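Local structure of lactate racemase (Thermoanaerobacterium thermosaccharolyticum, 2YJG) at residues E40-V43 with K44-L47; L85-D88 with E89-K93; I155-L158 with A159-D163. The protein interconverts the D- and L-isomers of lactate, using a nickel pincer cofactor derived from nicotinic acid mononucleotide. One frame throughout, in Å; residues are numbered along the deposited sequence.

All three contacts are local, each made within one short run of chain in the N-terminal domain. Contacts 1 and 2 are neighbours: helices 39-48 and 79-91 touch, with Val-43 CG1 3.6 Å from Leu-85 CD1. Contact 3 stands apart, its nearest atoms about 10 Å from those of contact 2. Each is partly buried. In contact 1 Ile-42, Val-43 and Leu-47, and in contact 2 Leu-86, Leu-87 and Ile-90, are buried, while a water bridges polar groups on the outer side: Arg-45 to a carbonyl in contact 1, Asp-88 to Lys-92 in contact 2. Contact 3 differs, because it holds the start of its helix, where an asparagine caps the first turn.

Contact 1 (E40-V43 with K44-L47); sequences EDIV and KRAL
Val-43 holds CG1 anti to its backbone N (chi1 178°), and Leu-47 turns CG away from its own carbonyl carbon (chi1 -68°). These two side chains, one helical turn apart, therefore lie side by side and point the same way. Val-43 CG1 meets Leu-47 CD1 at 4.1 Å. Arg-45 runs straight from CA to CD and then bends at chi3 (63°). The bend turns NE toward the preceding turn. Arg-45 NE donates to a water at 2.6 Å. That water in turn donates to Ile-42 O at 2.9 Å. Ile-42 O also accepts from Ala-46 N, so this carbonyl serves both the helix and the water. The water lies in the guanidinium plane, at its edge. Ile-42 CG2 comes up obliquely, 4.3 Å from Arg-45 NH2. Four regular i to i+4 bonds hold the turns, among them Lys-44 N to Glu-40 O at 2.9 Å. Lys-44 NZ forms a salt bridge with Glu-48. The apolar face of helix 39-48 lies on the mixed sheet: Ile-42 and Ala-46 touch Ala-250 of strand 247-253, and Leu-47 touches Phe-235 of strand 233-241. Leu-47 also touches Leu-86 of helix 79-91.

Contact 2 (L85-D88 with E89-K93); sequences LLLD and EIRKK
Ile-90 N bonds to Leu-86 O at 2.9 Å and 175° in regular helical geometry, but one residue on Arg-91 N makes two weak bonds, to Leu-87 O and Asp-88 O. This is the C-terminal part of helix 79-91, the helix of a beta-alpha-beta unit between strands 66-71 and 99-104. Leu-87 and Arg-91 lie side by side, pointing the same way. Arg-91 is extended from CG to NE, and its CG passes 3.2 Å from Leu-87 O. Its NH1 lies 3.8 Å from Leu-87 CB, and Leu-87 CD2 sits over one face of the guanidinium. NH1 also forms a salt bridge with Glu-128, a residue of the magnesium site. With an alanine here, Glu-128 would probably lose this charged mate and Leu-87 part of its cover. Leu-87 and Ile-90 face inward onto Ile-68 of strand 66-71. Glu-89 OE1 forms a salt bridge with Arg-55. Asp-88 and Lys-92 cross obliquely on the outer side. Their direct salt bridge is long, 3.7 Å from Asp-88 OD2 to Lys-92 NZ. A water beside the pair bridges it, donating to Asp-88 OD2 at 2.6 Å and accepting from Lys-92 NZ at 2.8 Å.

Contact 3 (I155-L158 with A159-D163); sequences INKL and AVEAD
An N-cap opens the short helix 157-161, directly after strand 152-156, and Ile-155 at the strand end packs onto the first turn. Ile-155 CG1 meets Val-160 CG2 at 3.9 Å. The two side chains cross at a slant. Ile-155 carries CG1 in the crowded position between its backbone N and carbonyl carbon (chi1 64°), which turns this branch toward the helix. Its CD1 also reaches Ala-159 CB, more loosely, at 4.4 Å. Asn-156 is the cap. Its OD1 accepts from Leu-158 N at 3.1 Å, in the carbonyl plane and on a lone pair. The other end of the same amide is used too: ND2 bonds to His-133, which helps to fix the rotation of the group. The backbone carbonyl of Asn-156 takes two weak bonds, from Ala-159 N and Val-160 N. Residues 155-163 lead from a two-stranded antiparallel hairpin, 141-146 with 152-156, to strand 164-170 of the mixed sheet. Val-160 lies on Glu-142 and Ile-144 of the hairpin, whereas Leu-158 lies on Val-67 and Lys-100 of the sheet. Glu-161 N to Lys-157 O is the one straight bond across the turn, 2.9 Å and 167°. The Lys-157 and Glu-161 side chains also cross. Glu-161 OE2 lies 3.7 Å from Lys-157 CE but 4.8 Å from NZ, so the aliphatic part of the lysine makes the contact. Ala-162 is the first residue to leave helical geometry, and its N makes a weak bond to Leu-158 O at 3.2 Å.

Contact 1 (E40-V43 with K44-L47)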
loop_
_atom_site.group_PDB
_atom_site.type_symbol
_atom_site.label_atom_id
_atom_site.label_comp_id
_atom_site.label_asym_id
_atom_site.label_seq_id
_atom_site.Cartn_x
_atom_site.Cartn_y
_atom_site.Cartn_z
ATOM N N GLU A 40 -14.814 17.885 -6.652
ATOM C CA GLU A 40 -14.817 16.950 -7.757
ATOM C C GLU A 40 -15.320 17.644 -9.028
ATOM O O GLU A 40 -14.768 17.460 -10.088
ATOM C CB GLU A 40 -15.635 15.687 -7.326
ATOM C CG GLU A 40 -16.336 14.907 -8.401
ATOM C CD GLU A 40 -17.349 13.926 -7.816
ATOM O OE1 GLU A 40 -16.979 13.162 -6.886
ATOM O OE2 GLU A 40 -18.519 13.952 -8.275
ATOM N N ASP A 41 -16.402 18.440 -8.909
ATOM C CA ASP A 41 -16.934 19.166 -10.021
ATOM C C ASP A 41 -15.988 20.217 -10.543
ATOM O O ASP A 41 -16.009 20.539 -11.714
ATOM C CB ASP A 41 -18.304 19.791 -9.666
ATOM C CG ASP A 41 -19.434 18.739 -9.675
ATOM O OD1 ASP A 41 -19.236 17.668 -10.227
ATOM O OD2 ASP A 41 -20.483 18.961 -9.063
ATOM N N ILE A 42 -15.159 20.792 -9.685
ATOM C CA ILE A 42 -14.196 21.793 -10.188
ATOM C C ILE A 42 -13.210 21.083 -11.088
ATOM O O ILE A 42 -12.889 21.558 -12.167
ATOM C CB ILE A 42 -13.478 22.491 -9.025
ATOM C CG1 ILE A 42 -14.433 23.443 -8.329
ATOM C CG2 ILE A 42 -12.277 23.223 -9.526
ATOM C CD1 ILE A 42 -13.858 24.030 -7.129
ATOM N N VAL A 43 -12.730 19.922 -10.630
ATOM C CA VAL A 43 -11.812 19.101 -11.394
ATOM C C VAL A 43 -12.416 18.646 -12.734
ATOM O O VAL A 43 -11.821 18.862 -13.770
ATOM C CB VAL A 43 -11.260 17.895 -10.580
ATOM C CG1 VAL A 43 -10.337 17.057 -11.449
ATOM C CG2 VAL A 43 -10.544 18.402 -9.342
ATOM N N LYS A 44 -13.623 18.080 -12.728
ATOM C CA LYS A 44 -14.260 17.652 -13.980
ATOM C C LYS A 44 -14.446 18.806 -14.971
ATOM O O LYS A 44 -14.226 18.649 -16.171
ATOM C CB LYS A 44 -15.615 17.009 -13.711
ATOM C CG LYS A 44 -15.610 15.623 -13.104
ATOM C CD LYS A 44 -15.536 14.559 -14.205
ATOM C CE LYS A 44 -16.713 14.597 -15.217
ATOM N NZ LYS A 44 -16.372 14.460 -16.747
ATOM N N ARG A 45 -14.849 19.969 -14.477
ATOM C CA ARG A 45 -14.972 21.147 -15.337
ATOM C C ARG A 45 -13.673 21.409 -16.082
ATOM O O ARG A 45 -13.683 21.635 -17.292
ATOM C CB ARG A 45 -15.387 22.400 -14.518
ATOM C CG ARG A 45 -15.595 23.692 -15.323
ATOM C CD ARG A 45 -15.892 24.926 -14.440
ATOM N NE ARG A 45 -14.771 25.251 -13.556
ATOM C CZ ARG A 45 -14.701 26.293 -12.722
ATOM N NH1 ARG A 45 -15.685 27.190 -12.648
ATOM N NH2 ARG A 45 -13.609 26.445 -11.962
ATOM N N ALA A 46 -12.555 21.389 -15.358
ATOM C CA ALA A 46 -11.238 21.556 -15.987
ATOM C C ALA A 46 -11.010 20.526 -17.053
ATOM O O ALA A 46 -10.591 20.841 -18.152
ATOM C CB ALA A 46 -10.109 21.438 -14.940
ATOM N N LEU A 47 -11.187 19.257 -16.687
ATOM C CA LEU A 47 -10.965 18.164 -17.618
ATOM C C LEU A 47 -11.902 18.284 -18.841
ATOM O O LEU A 47 -11.491 18.004 -19.975
ATOM C CB LEU A 47 -11.154 16.812 -16.932
ATOM C CG LEU A 47 -10.087 16.467 -15.858
ATOM C CD1 LEU A 47 -10.544 15.184 -15.098
ATOM C CD2 LEU A 47 -8.672 16.346 -16.439
HETATM O O HOH W 1 -12.390 24.272 -13.071
#

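Contact 2 (L85-D88 with E89-K93)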
loop_
_atom_site.group_PDB
_atom_site.type_symbol
_atom_site.label_atom_id
_atom_site.label_comp_id
_atom_site.label_asym_id
_atom_site.label_seq_id
_atom_site.Cartn_x
_atom_site.Cartn_y
_atom_site.Cartn_z
ATOM N N LEU A 85 -10.318 10.782 -11.061
ATOM C CA LEU A 85 -10.989 11.520 -12.144
ATOM C C LEU A 85 -10.113 11.543 -13.368
ATOM O O LEU A 85 -10.597 11.420 -14.489
ATOM C CB LEU A 85 -11.339 12.933 -11.687
ATOM C CG LEU A 85 -12.403 13.042 -10.602
ATOM C CD1 LEU A 85 -12.428 14.459 -10.055
ATOM C CD2 LEU A 85 -13.722 12.600 -11.154
ATOM N N LEU A 86 -8.792 11.606 -13.173
ATOM C CA LEU A 86 -7.902 11.456 -14.341
ATOM C C LEU A 86 -7.937 10.047 -14.961
ATOM O O LEU A 86 -7.968 9.881 -16.201
ATOM C CB LEU A 86 -6.460 11.767 -13.922
ATOM C CG LEU A 86 -6.029 13.228 -13.803
ATOM C CD1 LEU A 86 -4.701 13.275 -13.015
ATOM C CD2 LEU A 86 -5.830 13.873 -15.187
ATOM N N LEU A 87 -7.924 9.039 -14.093
ATOM C CA LEU A 87 -7.986 7.633 -14.539
ATOM C C LEU A 87 -9.304 7.325 -15.240
ATOM O O LEU A 87 -9.335 6.607 -16.226
ATOM C CB LEU A 87 -7.813 6.716 -13.332
ATOM C CG LEU A 87 -6.441 6.757 -12.665
ATOM C CD1 LEU A 87 -6.479 6.205 -11.218
ATOM C CD2 LEU A 87 -5.425 6.033 -13.505
ATOM N N ASP A 88 -10.397 7.843 -14.719
ATOM C CA ASP A 88 -11.701 7.645 -15.366
ATOM C C ASP A 88 -11.705 8.302 -16.743
ATOM O O ASP A 88 -12.135 7.691 -17.727
ATOM C CB ASP A 88 -12.845 8.167 -14.501
ATOM C CG ASP A 88 -14.213 7.736 -15.005
ATOM O OD1 ASP A 88 -14.486 6.528 -14.975
ATOM O OD2 ASP A 88 -15.015 8.600 -15.423
ATOM N N GLU A 89 -11.224 9.544 -16.818
ATOM C CA GLU A 89 -11.111 10.278 -18.093
ATOM C C GLU A 89 -10.258 9.534 -19.134
ATOM O O GLU A 89 -10.654 9.380 -20.276
ATOM C CB GLU A 89 -10.514 11.679 -17.819
ATOM C CG GLU A 89 -10.245 12.556 -19.045
ATOM C CD GLU A 89 -11.534 13.069 -19.735
ATOM O OE1 GLU A 89 -12.640 12.905 -19.169
ATOM O OE2 GLU A 89 -11.404 13.673 -20.812
ATOM N N ILE A 90 -9.063 9.109 -18.731
ATOM C CA ILE A 90 -8.232 8.225 -19.530
ATOM C C ILE A 90 -8.988 6.981 -20.060
ATOM O O ILE A 90 -8.728 6.581 -21.188
ATOM C CB ILE A 90 -6.988 7.784 -18.740
ATOM C CG1 ILE A 90 -5.983 8.963 -18.640
ATOM C CG2 ILE A 90 -6.299 6.580 -19.393
ATOM C CD1 ILE A 90 -4.903 8.882 -17.500
ATOM N N ARG A 91 -9.856 6.403 -19.252
ATOM C CA ARG A 91 -10.487 5.102 -19.570
ATOM C C ARG A 91 -11.754 5.270 -20.393
ATOM O O ARG A 91 -12.266 4.286 -20.960
ATOM C CB ARG A 91 -10.747 4.300 -18.298
ATOM C CG ARG A 91 -9.416 3.766 -17.714
ATOM C CD ARG A 91 -9.579 3.073 -16.327
ATOM N NE ARG A 91 -8.342 2.406 -15.961
ATOM C CZ ARG A 91 -7.784 2.356 -14.762
ATOM N NH1 ARG A 91 -8.299 2.981 -13.703
ATOM N NH2 ARG A 91 -6.648 1.688 -14.624
ATOM N N LYS A 92 -12.224 6.512 -20.512
ATOM C CA LYS A 92 -13.505 6.756 -21.167
ATOM C C LYS A 92 -13.529 6.202 -22.597
ATOM O O LYS A 92 -14.544 5.627 -23.043
ATOM C CB LYS A 92 -13.848 8.238 -21.122
ATOM C CG LYS A 92 -14.502 8.676 -19.841
ATOM C CD LYS A 92 -14.922 10.133 -19.968
ATOM C CE LYS A 92 -15.252 10.779 -18.602
ATOM N NZ LYS A 92 -16.660 10.543 -18.152
ATOM N N LYS A 93 -12.437 6.348 -23.323
ATOM C CA LYS A 93 -12.397 5.814 -24.668
ATOM C C LYS A 93 -11.290 4.759 -24.815
ATOM O O LYS A 93 -10.911 4.418 -25.914
ATOM C CB LYS A 93 -12.320 6.961 -25.695
ATOM C CG LYS A 93 -13.530 7.866 -25.709
ATOM C CD LYS A 93 -13.367 9.022 -26.766
ATOM C CE LYS A 93 -14.701 9.716 -27.128
ATOM N NZ LYS A 93 -14.437 10.888 -28.029
HETATM O O HOH W 2 -16.872 7.915 -17.166
#

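Contact 3 (I155-L158 with A159-D163)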
loop_
_atom_site.group_PDB
_atom_site.type_symbol
_atom_site.label_atom_id
_atom_site.label_comp_id
_atom_site.label_asym_id
_atom_site.label_seq_id
_atom_site.Cartn_x
_atom_site.Cartn_y
_atom_site.Cartn_z
ATOM N N ILE A 155 15.962 12.101 -17.654
ATOM C CA ILE A 155 14.719 11.853 -16.909
ATOM C C ILE A 155 14.388 10.352 -16.763
ATOM O O ILE A 155 14.976 9.510 -17.446
ATOM C CB ILE A 155 13.565 12.679 -17.413
ATOM C CG1 ILE A 155 13.168 12.352 -18.865
ATOM C CG2 ILE A 155 13.917 14.202 -17.339
ATOM C CD1 ILE A 155 11.793 12.815 -19.236
ATOM N N ASN A 156 13.468 10.036 -15.859
ATOM C CA ASN A 156 13.000 8.647 -15.675
ATOM C C ASN A 156 12.563 7.992 -17.003
ATOM O O ASN A 156 11.713 8.538 -17.766
ATOM C CB ASN A 156 11.835 8.641 -14.693
ATOM C CG ASN A 156 11.585 7.299 -14.049
ATOM O OD1 ASN A 156 11.186 6.327 -14.715
ATOM N ND2 ASN A 156 11.758 7.247 -12.739
ATOM N N LYS A 157 13.146 6.814 -17.252
ATOM C CA LYS A 157 12.884 6.033 -18.476
ATOM C C LYS A 157 11.417 5.690 -18.733
ATOM O O LYS A 157 10.969 5.643 -19.857
ATOM C CB LYS A 157 13.671 4.699 -18.424
ATOM C CG LYS A 157 14.382 4.400 -19.761
ATOM C CD LYS A 157 15.502 3.314 -19.657
ATOM C CE LYS A 157 15.060 2.064 -18.879
ATOM N NZ LYS A 157 16.135 0.969 -18.823
ATOM N N LEU A 158 10.705 5.385 -17.677
ATOM C CA LEU A 158 9.278 5.094 -17.782
ATOM C C LEU A 158 8.540 6.209 -18.462
ATOM O O LEU A 158 7.680 5.982 -19.294
ATOM C CB LEU A 158 8.732 4.907 -16.377
ATOM C CG LEU A 158 7.371 4.232 -16.310
ATOM C CD1 LEU A 158 7.507 2.732 -16.695
ATOM C CD2 LEU A 158 6.866 4.392 -14.888
ATOM N N ALA A 159 8.869 7.446 -18.082
ATOM C CA ALA A 159 8.273 8.625 -18.705
ATOM C C ALA A 159 8.574 8.737 -20.207
ATOM O O ALA A 159 7.701 9.089 -21.005
ATOM C CB ALA A 159 8.751 9.868 -17.965
ATOM N N VAL A 160 9.820 8.450 -20.548
ATOM C CA VAL A 160 10.324 8.511 -21.918
ATOM C C VAL A 160 9.603 7.456 -22.774
ATOM O O VAL A 160 9.066 7.763 -23.831
ATOM C CB VAL A 160 11.846 8.224 -21.973
ATOM C CG1 VAL A 160 12.316 8.358 -23.427
ATOM C CG2 VAL A 160 12.665 9.169 -20.999
ATOM N N GLU A 161 9.517 6.237 -22.252
ATOM C CA GLU A 161 8.871 5.088 -22.957
ATOM C C GLU A 161 7.349 5.181 -23.156
ATOM O O GLU A 161 6.806 4.531 -24.041
ATOM C CB GLU A 161 9.118 3.803 -22.158
ATOM C CG GLU A 161 10.534 3.382 -22.068
ATOM C CD GLU A 161 10.729 2.287 -20.987
ATOM O OE1 GLU A 161 9.717 1.910 -20.298
ATOM O OE2 GLU A 161 11.892 1.813 -20.854
ATOM N N ALA A 162 6.687 5.999 -22.337
ATOM C CA ALA A 162 5.269 6.214 -22.425
ATOM C C ALA A 162 4.778 6.622 -23.806
ATOM O O ALA A 162 5.401 7.422 -24.495
ATOM C CB ALA A 162 4.842 7.268 -21.412
ATOM N N ASP A 163 3.662 6.019 -24.199
ATOM C CA ASP A 163 2.834 6.450 -25.348
ATOM C C ASP A 163 2.195 7.784 -25.145
ATOM O O ASP A 163 2.005 8.581 -26.085
ATOM C CB ASP A 163 1.635 5.501 -25.464
ATOM C CG ASP A 163 1.850 4.461 -26.432
ATOM O OD1 ASP A 163 2.988 4.405 -26.989
ATOM O OD2 ASP A 163 0.894 3.691 -26.653
#